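PDB 4TSZ: DNA polymerase III subunit beta, which tethers DNA polymerases and other proteins to DNA and so makes replication processive. Local coordinates for residues Lys135-Arg138 with Leu139-Thr143; Val259-Arg262 with Gln263-Arg266. One frame throughout, in Å; residues are numbered along the deposited sequence.

Contact 1: Lys135-Arg138 with Leu139-Thr143; sequences KLRR and LIDRT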
loop_
_atom_site.group_PDB
_atom_site.type_symbol
_atom_site.label_atom_id
_atom_site.label_comp_id
_atom_site.label_asym_id
_atom_site.label_seq_id
_atom_site.Cartn_x
_atom_site.Cartn_y
_atom_site.Cartn_z
ATOM N N LYS E 135 22.217 6.934 16.386
ATOM C CA LYS E 135 23.372 6.041 16.239
ATOM C C LYS E 135 22.933 4.580 16.269
ATOM O O LYS E 135 23.409 3.785 15.452
ATOM C CB LYS E 135 24.431 6.303 17.319
ATOM C CG LYS E 135 25.183 7.606 17.150
ATOM C CD LYS E 135 26.233 7.771 18.233
ATOM C CE LYS E 135 26.947 9.094 18.127
ATOM N NZ LYS E 135 28.068 9.183 19.094
ATOM N N LEU E 136 22.013 4.228 17.191
ATOM C CA LEU E 136 21.499 2.863 17.276
ATOM C C LEU E 136 20.654 2.510 16.051
ATOM O O LEU E 136 20.812 1.416 15.510
ATOM C CB LEU E 136 20.723 2.621 18.582
ATOM C CG LEU E 136 20.160 1.208 18.803
ATOM C CD1 LEU E 136 21.253 0.135 18.731
ATOM C CD2 LEU E 136 19.419 1.126 20.113
ATOM N N ARG E 137 19.776 3.440 15.608
ATOM C CA ARG E 137 18.939 3.251 14.428
ATOM C C ARG E 137 19.800 3.015 13.172
ATOM O O ARG E 137 19.460 2.135 12.378
ATOM C CB ARG E 137 17.963 4.427 14.212
ATOM C CG ARG E 137 16.770 3.997 13.373
ATOM C CD ARG E 137 15.947 5.124 12.808
ATOM N NE ARG E 137 15.001 4.588 11.829
ATOM C CZ ARG E 137 13.705 4.874 11.794
ATOM N NH1 ARG E 137 13.179 5.717 12.677
ATOM N NH2 ARG E 137 12.925 4.328 10.870
ATOM N N ARG E 138 20.908 3.787 13.012
ATOM C CA ARG E 138 21.891 3.667 11.926
ATOM C C ARG E 138 22.460 2.239 11.889
ATOM O O ARG E 138 22.484 1.636 10.827
ATOM C CB ARG E 138 23.032 4.687 12.106
ATOM C CG ARG E 138 24.095 4.676 10.992
ATOM C CD ARG E 138 25.329 5.510 11.351
ATOM N NE ARG E 138 26.140 5.870 10.172
ATOM C CZ ARG E 138 27.295 5.293 9.817
ATOM N NH1 ARG E 138 27.810 4.313 10.547
ATOM N NH2 ARG E 138 27.943 5.699 8.732
ATOM N N LEU E 139 22.884 1.691 13.050
ATOM C CA LEU E 139 23.428 0.328 13.150
ATOM C C LEU E 139 22.443 -0.718 12.635
ATOM O O LEU E 139 22.845 -1.617 11.887
ATOM C CB LEU E 139 23.855 -0.012 14.586
ATOM C CG LEU E 139 25.061 0.735 15.157
ATOM C CD1 LEU E 139 25.284 0.349 16.585
ATOM C CD2 LEU E 139 26.339 0.443 14.376
ATOM N N ILE E 140 21.145 -0.566 12.994
ATOM C CA ILE E 140 20.082 -1.487 12.582
ATOM C C ILE E 140 19.767 -1.304 11.090
ATOM O O ILE E 140 19.801 -2.286 10.354
ATOM C CB ILE E 140 18.806 -1.380 13.477
ATOM C CG1 ILE E 140 19.128 -1.619 14.971
ATOM C CG2 ILE E 140 17.700 -2.340 12.975
ATOM C CD1 ILE E 140 18.019 -1.154 15.990
ATOM N N ASP E 141 19.458 -0.061 10.659
ATOM C CA ASP E 141 19.089 0.253 9.277
ATOM C C ASP E 141 20.198 -0.013 8.250
ATOM O O ASP E 141 19.882 -0.349 7.116
ATOM C CB ASP E 141 18.544 1.686 9.147
ATOM C CG ASP E 141 17.190 1.932 9.804
ATOM O OD1 ASP E 141 16.478 0.942 10.108
ATOM O OD2 ASP E 141 16.834 3.115 9.997
ATOM N N ARG E 142 21.479 0.092 8.647
ATOM C CA ARG E 142 22.580 -0.187 7.721
ATOM C C ARG E 142 22.798 -1.686 7.512
ATOM O O ARG E 142 23.522 -2.065 6.597
ATOM C CB ARG E 142 23.913 0.483 8.165
ATOM C CG ARG E 142 23.964 2.010 8.079
ATOM C CD ARG E 142 24.012 2.536 6.666
ATOM N NE ARG E 142 23.895 3.994 6.625
ATOM C CZ ARG E 142 24.922 4.832 6.531
ATOM N NH1 ARG E 142 26.165 4.367 6.474
ATOM N NH2 ARG E 142 24.716 6.140 6.494
ATOM N N THR E 143 22.203 -2.543 8.363
ATOM C CA THR E 143 22.445 -3.985 8.289
ATOM C C THR E 143 21.245 -4.911 8.205
ATOM O O THR E 143 21.438 -6.060 7.806
ATOM C CB THR E 143 23.326 -4.430 9.483
ATOM O OG1 THR E 143 22.575 -4.273 10.688
ATOM C CG2 THR E 143 24.657 -3.671 9.569
HETATM O O HOH W 1 13.581 1.634 10.368
#
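Arg137 and Asp141, one helical turn apart, are joined by a salt bridge along helix 133-141. The arginine's CB starts off away from the next turn, but with CG anti to the backbone N (chi1 -157°) the extended chain runs along the side where Asp141 projects, and CG passes 3.5 Å from Asp141 OD2. CD stays about as close. NE then closes the bond, 3.0 Å from Asp141 OD2, meeting it on the syn side with the carboxylate at the guanidinium edge, the two planes 60° apart. At the tip, NH2 gives a weak hydrogen bond to a water, which in turn donates to Asp141 OD1, while NH1 bonds weakly to Leu209 O. On another flank of the helix, Arg142 NH1 lies over one face of the Arg138 guanidinium, 3.2 Å from Arg138 NH2. The same NH1 forms a salt bridge with Glu353, and Arg138 NH2 a long, weak ion pair; the shared carboxylate probably lets the two groups lie close. One turn on from Leu139, Thr143 OG1 donates to Leu139 O at 2.9 Å. The buried side packs Leu136 on strand 215-221, Leu139 on strand 177-184, and Ile140 against both helix 199-208 and strand 158-164.

Contact 2: Val259-Arg262 with Gln263-Arg266; sequences VGDR and QQLR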
loop_
_atom_site.group_PDB
_atom_site.type_symbol
_atom_site.label_atom_id
_atom_site.label_comp_id
_atom_site.label_asym_id
_atom_site.label_seq_id
_atom_site.Cartn_x
_atom_site.Cartn_y
_atom_site.Cartn_z
ATOM N N VAL E 259 36.332 1.503 -7.609
ATOM C CA VAL E 259 35.650 2.692 -7.116
ATOM C C VAL E 259 34.672 3.080 -8.224
ATOM O O VAL E 259 35.084 3.321 -9.364
ATOM C CB VAL E 259 36.578 3.863 -6.703
ATOM C CG1 VAL E 259 35.759 5.047 -6.189
ATOM C CG2 VAL E 259 37.601 3.422 -5.653
ATOM N N GLY E 260 33.393 3.069 -7.887
ATOM C CA GLY E 260 32.338 3.407 -8.829
ATOM C C GLY E 260 31.328 4.359 -8.237
ATOM O O GLY E 260 31.317 4.601 -7.025
ATOM N N ASP E 261 30.488 4.918 -9.107
ATOM C CA ASP E 261 29.416 5.814 -8.707
ATOM C C ASP E 261 28.256 4.941 -8.235
ATOM O O ASP E 261 27.789 4.081 -8.989
ATOM C CB ASP E 261 28.994 6.718 -9.885
ATOM C CG ASP E 261 27.962 7.758 -9.488
ATOM O OD1 ASP E 261 28.356 8.816 -8.984
ATOM O OD2 ASP E 261 26.759 7.488 -9.641
ATOM N N ARG E 262 27.806 5.145 -6.980
ATOM C CA ARG E 262 26.711 4.381 -6.372
ATOM C C ARG E 262 25.431 4.427 -7.228
ATOM O O ARG E 262 24.859 3.376 -7.505
ATOM C CB ARG E 262 26.429 4.869 -4.945
ATOM C CG ARG E 262 25.529 3.924 -4.148
ATOM C CD ARG E 262 24.683 4.673 -3.139
ATOM N NE ARG E 262 23.631 5.476 -3.775
ATOM C CZ ARG E 262 22.420 5.023 -4.083
ATOM N NH1 ARG E 262 22.094 3.761 -3.837
ATOM N NH2 ARG E 262 21.527 5.826 -4.646
ATOM N N GLN E 263 25.014 5.626 -7.668
ATOM C CA GLN E 263 23.823 5.812 -8.502
ATOM C C GLN E 263 23.925 5.129 -9.860
ATOM O O GLN E 263 22.983 4.451 -10.253
ATOM C CB GLN E 263 23.506 7.295 -8.696
ATOM C CG GLN E 263 22.549 7.858 -7.656
ATOM C CD GLN E 263 22.043 9.234 -8.002
ATOM O OE1 GLN E 263 22.000 10.117 -7.164
ATOM N NE2 GLN E 263 21.577 9.431 -9.232
ATOM N N GLN E 264 25.066 5.283 -10.557
ATOM C CA GLN E 264 25.292 4.662 -11.867
ATOM C C GLN E 264 25.228 3.138 -11.766
ATOM O O GLN E 264 24.601 2.502 -12.607
ATOM C CB GLN E 264 26.646 5.083 -12.449
ATOM C CG GLN E 264 26.681 6.492 -13.021
ATOM C CD GLN E 264 27.919 6.677 -13.864
ATOM O OE1 GLN E 264 29.039 6.768 -13.361
ATOM N NE2 GLN E 264 27.748 6.682 -15.173
ATOM N N LEU E 265 25.861 2.563 -10.726
ATOM C CA LEU E 265 25.857 1.122 -10.500
ATOM C C LEU E 265 24.472 0.626 -10.148
ATOM O O LEU E 265 24.038 -0.377 -10.700
ATOM C CB LEU E 265 26.900 0.701 -9.449
ATOM C CG LEU E 265 28.373 0.843 -9.879
ATOM C CD1 LEU E 265 29.305 0.781 -8.682
ATOM C CD2 LEU E 265 28.763 -0.212 -10.917
ATOM N N ARG E 266 23.758 1.351 -9.261
ATOM C CA ARG E 266 22.403 1.003 -8.862
ATOM C C ARG E 266 21.447 1.011 -10.054
ATOM O O ARG E 266 20.669 0.066 -10.198
ATOM C CB ARG E 266 21.881 1.888 -7.710
ATOM C CG ARG E 266 20.550 1.361 -7.139
ATOM C CD ARG E 266 19.548 2.435 -6.750
ATOM N NE ARG E 266 19.146 3.345 -7.836
ATOM C CZ ARG E 266 18.148 3.123 -8.694
ATOM N NH1 ARG E 266 17.470 1.982 -8.656
ATOM N NH2 ARG E 266 17.842 4.027 -9.615
#
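An aspartate N-cap starts helix 262-273 here, just where strand 256-261 of the C-terminal domain runs out. A chi1 of -175° sets CG of Asp261 beside the residue's own carbonyl carbon and turns the carboxylate forward to the first-turn amides, where OD2 accepts from Gln264 N at 2.9 Å through the anti lone pair. This gives one of the amides at the helix start, which have no preceding turn to bond to, a side-chain acceptor; the negative charge there probably also suits the positive end of the helix dipole. The backbone of the same residue takes up the next bond, Leu265 N to Asp261 O at 3.0 Å, so Asp261 serves the helix with both its side chain and its carbonyl. Arg266 N follows on to Arg262 O. Leu265 reaches back toward the strand, its CD1 4.0 Å from Gly260 CA, and packs on Val338 and Phe340 of the adjoining strand 337-342 and on Leu330 of helix 323-330. Arg262 bends at chi2 and chi3 so that its guanidinium lies over Gln263 N, and its NH1 donates to Leu330 O at the end of that neighbouring helix. On the flank of the cap, Gln264 crosses Asp261 at about a right angle, the amide and carboxylate planes 68° apart, and brings OE1 to 3.5 Å from Asp261 CB.

How the contacts relate
From the N terminus, the chain passes through the first domain before reaching contact 1, in the central domain on the helix that follows strand 125-132. It goes on through the rest of that domain and enters the C-terminal domain. Both contacts are local, and contact 1 closes before contact 2 opens, so they neither nest nor cross. Helices 133-141 and 262-273 each follow an outermost strand of a separate eight-stranded sheet, but contact 1 lies further along its helix and contact 2 at the strand-to-helix junction. Their centres are 22 Å apart and their nearest atoms about 10 Å, with no direct touch; strands 177-184 and 359-363 pair to join the two domains in one sheet.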